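Local coordinates for peptidase M3B, oligoendopeptidase F (Enterococcus faecium, PDB 2QR4), which probably cleaves short peptides as a zinc-dependent endopeptidase of the M3 family, at residues 466-471 with 487-492. Numbering follows the deposited sequence.
Sequences DSYGKL and KFEWSR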
ATOM      1  N   ASP A 466     -18.266  12.419   0.239  1.00 40.18           N
ATOM      2  CA  ASP A 466     -19.182  13.463  -0.239  1.00 41.37           C
ATOM      3  C   ASP A 466     -19.456  13.305  -1.742  1.00 45.58           C
ATOM      4  O   ASP A 466     -20.582  13.494  -2.199  1.00 38.31           O
ATOM      5  CB  ASP A 466     -18.628  14.875   0.045  1.00 44.19           C
ATOM      6  CG  ASP A 466     -18.482  15.173   1.549  1.00 69.73           C
ATOM      7  OD1 ASP A 466     -17.833  16.193   1.906  1.00 74.26           O
ATOM      8  OD2 ASP A 466     -19.004  14.392   2.382  1.00 65.66           O
ATOM      9  N   SER A 467     -18.419  12.969  -2.510  1.00 40.84           N
ATOM     10  CA  SER A 467     -18.559  12.798  -3.942  1.00 39.51           C
ATOM     11  C   SER A 467     -19.438  11.593  -4.233  1.00 44.75           C
ATOM     12  O   SER A 467     -20.377  11.670  -5.027  1.00 45.11           O
ATOM     13  CB  SER A 467     -17.188  12.630  -4.581  1.00 39.95           C
ATOM     14  OG  SER A 467     -16.498  13.857  -4.553  1.00 44.70           O
ATOM     15  N   TYR A 468     -19.147  10.483  -3.565  1.00 37.01           N
ATOM     16  CA  TYR A 468     -19.931   9.268  -3.762  1.00 42.51           C
ATOM     17  C   TYR A 468     -21.376   9.449  -3.315  1.00 44.66           C
ATOM     18  O   TYR A 468     -22.309   9.066  -4.026  1.00 42.02           O
ATOM     19  CB  TYR A 468     -19.303   8.072  -3.047  1.00 41.59           C
ATOM     20  CG  TYR A 468     -19.923   6.771  -3.459  1.00 41.72           C
ATOM     21  CD1 TYR A 468     -19.438   6.066  -4.548  1.00 46.41           C
ATOM     22  CD2 TYR A 468     -21.001   6.254  -2.775  1.00 43.62           C
ATOM     23  CE1 TYR A 468     -20.012   4.879  -4.938  1.00 45.11           C
ATOM     24  CE2 TYR A 468     -21.578   5.057  -3.149  1.00 42.35           C
ATOM     25  CZ  TYR A 468     -21.089   4.381  -4.234  1.00 52.91           C
ATOM     26  OH  TYR A 468     -21.678   3.194  -4.603  1.00 53.43           O
ATOM     27  N   GLY A 469     -21.569  10.047  -2.145  1.00 41.86           N
ATOM     28  CA  GLY A 469     -22.923  10.411  -1.718  1.00 37.43           C
ATOM     29  C   GLY A 469     -23.713  11.175  -2.772  1.00 44.19           C
ATOM     30  O   GLY A 469     -24.888  10.878  -3.016  1.00 39.10           O
ATOM     31  N   LYS A 470     -23.081  12.156  -3.416  1.00 38.27           N
ATOM     32  CA  LYS A 470     -23.797  12.965  -4.412  1.00 42.09           C
ATOM     33  C   LYS A 470     -24.163  12.169  -5.655  1.00 48.91           C
ATOM     34  O   LYS A 470     -25.271  12.301  -6.183  1.00 47.16           O
ATOM     35  CB  LYS A 470     -22.991  14.207  -4.803  1.00 44.00           C
ATOM     36  CG  LYS A 470     -23.120  15.327  -3.797  1.00 44.72           C
ATOM     37  CD  LYS A 470     -21.945  16.296  -3.840  1.00 58.19           C
ATOM     38  CE  LYS A 470     -22.080  17.303  -2.685  1.00 53.29           C
ATOM     39  NZ  LYS A 470     -21.344  18.557  -2.961  1.00 59.96           N
ATOM     40  N   LEU A 471     -23.228  11.337  -6.107  1.00 46.45           N
ATOM     41  CA  LEU A 471     -23.411  10.536  -7.312  1.00 47.83           C
ATOM     42  C   LEU A 471     -24.534   9.536  -7.065  1.00 49.60           C
ATOM     43  O   LEU A 471     -25.376   9.294  -7.933  1.00 46.22           O
ATOM     44  CB  LEU A 471     -22.106   9.808  -7.665  1.00 47.85           C
ATOM     45  CG  LEU A 471     -22.035   8.966  -8.940  1.00 50.58           C
ATOM     46  CD1 LEU A 471     -22.106   9.837 -10.173  1.00 51.88           C
ATOM     47  CD2 LEU A 471     -20.755   8.142  -8.961  1.00 45.73           C
ATOM     48  N   LYS A 487     -22.552   6.869   1.845  1.00 47.91           N
ATOM     49  CA  LYS A 487     -21.417   7.684   1.413  1.00 49.57           C
ATOM     50  C   LYS A 487     -20.103   6.893   1.456  1.00 45.07           C
ATOM     51  O   LYS A 487     -19.130   7.269   0.804  1.00 43.50           O
ATOM     52  CB  LYS A 487     -21.290   8.949   2.270  1.00 42.16           C
ATOM     53  CG  LYS A 487     -22.483   9.861   2.186  1.00 56.00           C
ATOM     54  CD  LYS A 487     -22.400  10.976   3.209  1.00 58.81           C
ATOM     55  CE  LYS A 487     -21.287  11.929   2.889  1.00 67.60           C
ATOM     56  NZ  LYS A 487     -21.500  13.233   3.581  1.00 78.37           N
ATOM     57  N   PHE A 488     -20.074   5.801   2.217  1.00 44.66           N
ATOM     58  CA  PHE A 488     -18.829   5.052   2.411  1.00 42.43           C
ATOM     59  C   PHE A 488     -18.766   3.780   1.578  1.00 49.04           C
ATOM     60  O   PHE A 488     -17.752   3.076   1.576  1.00 49.27           O
ATOM     61  CB  PHE A 488     -18.622   4.746   3.898  1.00 44.17           C
ATOM     62  CG  PHE A 488     -18.821   5.948   4.789  1.00 38.01           C
ATOM     63  CD1 PHE A 488     -17.944   7.034   4.724  1.00 36.74           C
ATOM     64  CD2 PHE A 488     -19.890   6.007   5.668  1.00 40.59           C
ATOM     65  CE1 PHE A 488     -18.116   8.148   5.538  1.00 39.57           C
ATOM     66  CE2 PHE A 488     -20.076   7.132   6.498  1.00 45.57           C
ATOM     67  CZ  PHE A 488     -19.189   8.195   6.430  1.00 39.57           C
ATOM     68  N   GLU A 489     -19.834   3.497   0.837  1.00 42.77           N
ATOM     69  CA  GLU A 489     -19.839   2.306  -0.019  1.00 47.93           C
ATOM     70  C   GLU A 489     -18.623   2.188  -0.971  1.00 38.19           C
ATOM     71  O   GLU A 489     -18.164   1.088  -1.219  1.00 43.25           O
ATOM     72  CB  GLU A 489     -21.161   2.169  -0.797  1.00 39.71           C
ATOM     73  CG  GLU A 489     -21.222   0.915  -1.677  1.00 40.53           C
ATOM     74  CD  GLU A 489     -22.572   0.716  -2.337  1.00 51.28           C
ATOM     75  OE1 GLU A 489     -23.060  -0.438  -2.358  1.00 49.29           O
ATOM     76  OE2 GLU A 489     -23.150   1.712  -2.827  1.00 50.30           O
ATOM     77  N   TRP A 490     -18.090   3.298  -1.485  1.00 40.28           N
ATOM     78  CA  TRP A 490     -16.934   3.220  -2.409  1.00 39.90           C
ATOM     79  C   TRP A 490     -15.821   2.350  -1.846  1.00 44.27           C
ATOM     80  O   TRP A 490     -15.045   1.761  -2.604  1.00 42.75           O
ATOM     81  CB  TRP A 490     -16.363   4.606  -2.740  1.00 33.04           C
ATOM     82  CG  TRP A 490     -15.951   5.341  -1.521  1.00 44.62           C
ATOM     83  CD1 TRP A 490     -16.706   6.227  -0.792  1.00 36.80           C
ATOM     84  CD2 TRP A 490     -14.694   5.231  -0.845  1.00 39.28           C
ATOM     85  NE1 TRP A 490     -15.989   6.672   0.299  1.00 42.19           N
ATOM     86  CE2 TRP A 490     -14.752   6.075   0.288  1.00 41.00           C
ATOM     87  CE3 TRP A 490     -13.528   4.494  -1.084  1.00 38.94           C
ATOM     88  CZ2 TRP A 490     -13.683   6.205   1.179  1.00 35.66           C
ATOM     89  CZ3 TRP A 490     -12.462   4.624  -0.196  1.00 35.90           C
ATOM     90  CH2 TRP A 490     -12.553   5.471   0.922  1.00 42.46           C
ATOM     91  N   SER A 491     -15.759   2.254  -0.518  1.00 35.90           N
ATOM     92  CA  SER A 491     -14.629   1.635   0.144  1.00 38.62           C
ATOM     93  C   SER A 491     -14.722   0.116   0.248  1.00 41.30           C
ATOM     94  O   SER A 491     -13.757  -0.536   0.638  1.00 47.19           O
ATOM     95  CB  SER A 491     -14.420   2.250   1.539  1.00 45.54           C
ATOM     96  OG  SER A 491     -15.434   1.850   2.449  1.00 43.51           O
ATOM     97  N   ARG A 492     -15.870  -0.454  -0.093  1.00 40.28           N
ATOM     98  CA  ARG A 492     -16.025  -1.899   0.042  1.00 49.89           C
ATOM     99  C   ARG A 492     -16.098  -2.622  -1.303  1.00 45.09           C
ATOM    100  O   ARG A 492     -16.232  -3.846  -1.352  1.00 45.42           O
ATOM    101  CB  ARG A 492     -17.229  -2.246   0.917  1.00 51.74           C
ATOM    102  CG  ARG A 492     -18.555  -1.770   0.368  1.00 48.58           C
ATOM    103  CD  ARG A 492     -19.702  -1.990   1.375  1.00 44.73           C
ATOM    104  NE  ARG A 492     -20.304  -3.306   1.235  1.00 53.86           N
ATOM    105  CZ  ARG A 492     -21.280  -3.598   0.379  1.00 64.91           C
ATOM    106  NH1 ARG A 492     -21.750  -4.838   0.320  1.00 57.89           N
ATOM    107  NH2 ARG A 492     -21.783  -2.661  -0.423  1.00 60.72           N
TER
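Tyr468 gives the hydrogen of its OH to Glu489 OE2 at 2.7 Å, and at the other end of the contact Lys487 NZ forms a salt bridge with Asp466 OD2 at 3.0 Å. The two bonds tie helix 461-476 to the 3-10 segment that follows it in the mostly helical M3 peptidase fold, before helix 503-520. The tyrosine hydroxyl comes to OE2 from above the carboxylate, 46° out of its plane. Glu489 is gripped through both oxygens: OE1 forms salt bridges with Arg492 NH2 and with Arg438, so that three partners hold the carboxylate, and the two arginines probably favour its charged form.

With CG anti to the backbone N (chi1 -168°), the Tyr468 side chain projects from the helix against the 3-10 segment. Glu489 CB lies 3.7 Å from Tyr468 CE2, while the backbone N of Trp490 sits over the centre of one face of the Tyr468 ring, 4.1 Å above its plane. Trp490 turns an edge toward the face of Tyr468 in an offset edge-to-face pair, its five-membered ring inclined 61° to the phenol. Trp490 NE1 is hydrogen-bonded to Ser465 OG, one residue before 466-471, and Phe445 of helix 418-454 packs edge-to-face with Tyr468.

Outside this aromatic cluster, Lys487 lies along the helix surface; a bend at chi3 brings its amine to the anti side of Asp466 OD2, somewhat out of the carboxylate plane. Gly469, with no side chain, lets the lysine pass close to the helix backbone, where Lys487 CG rests 4.0 Å from Gly469 CA.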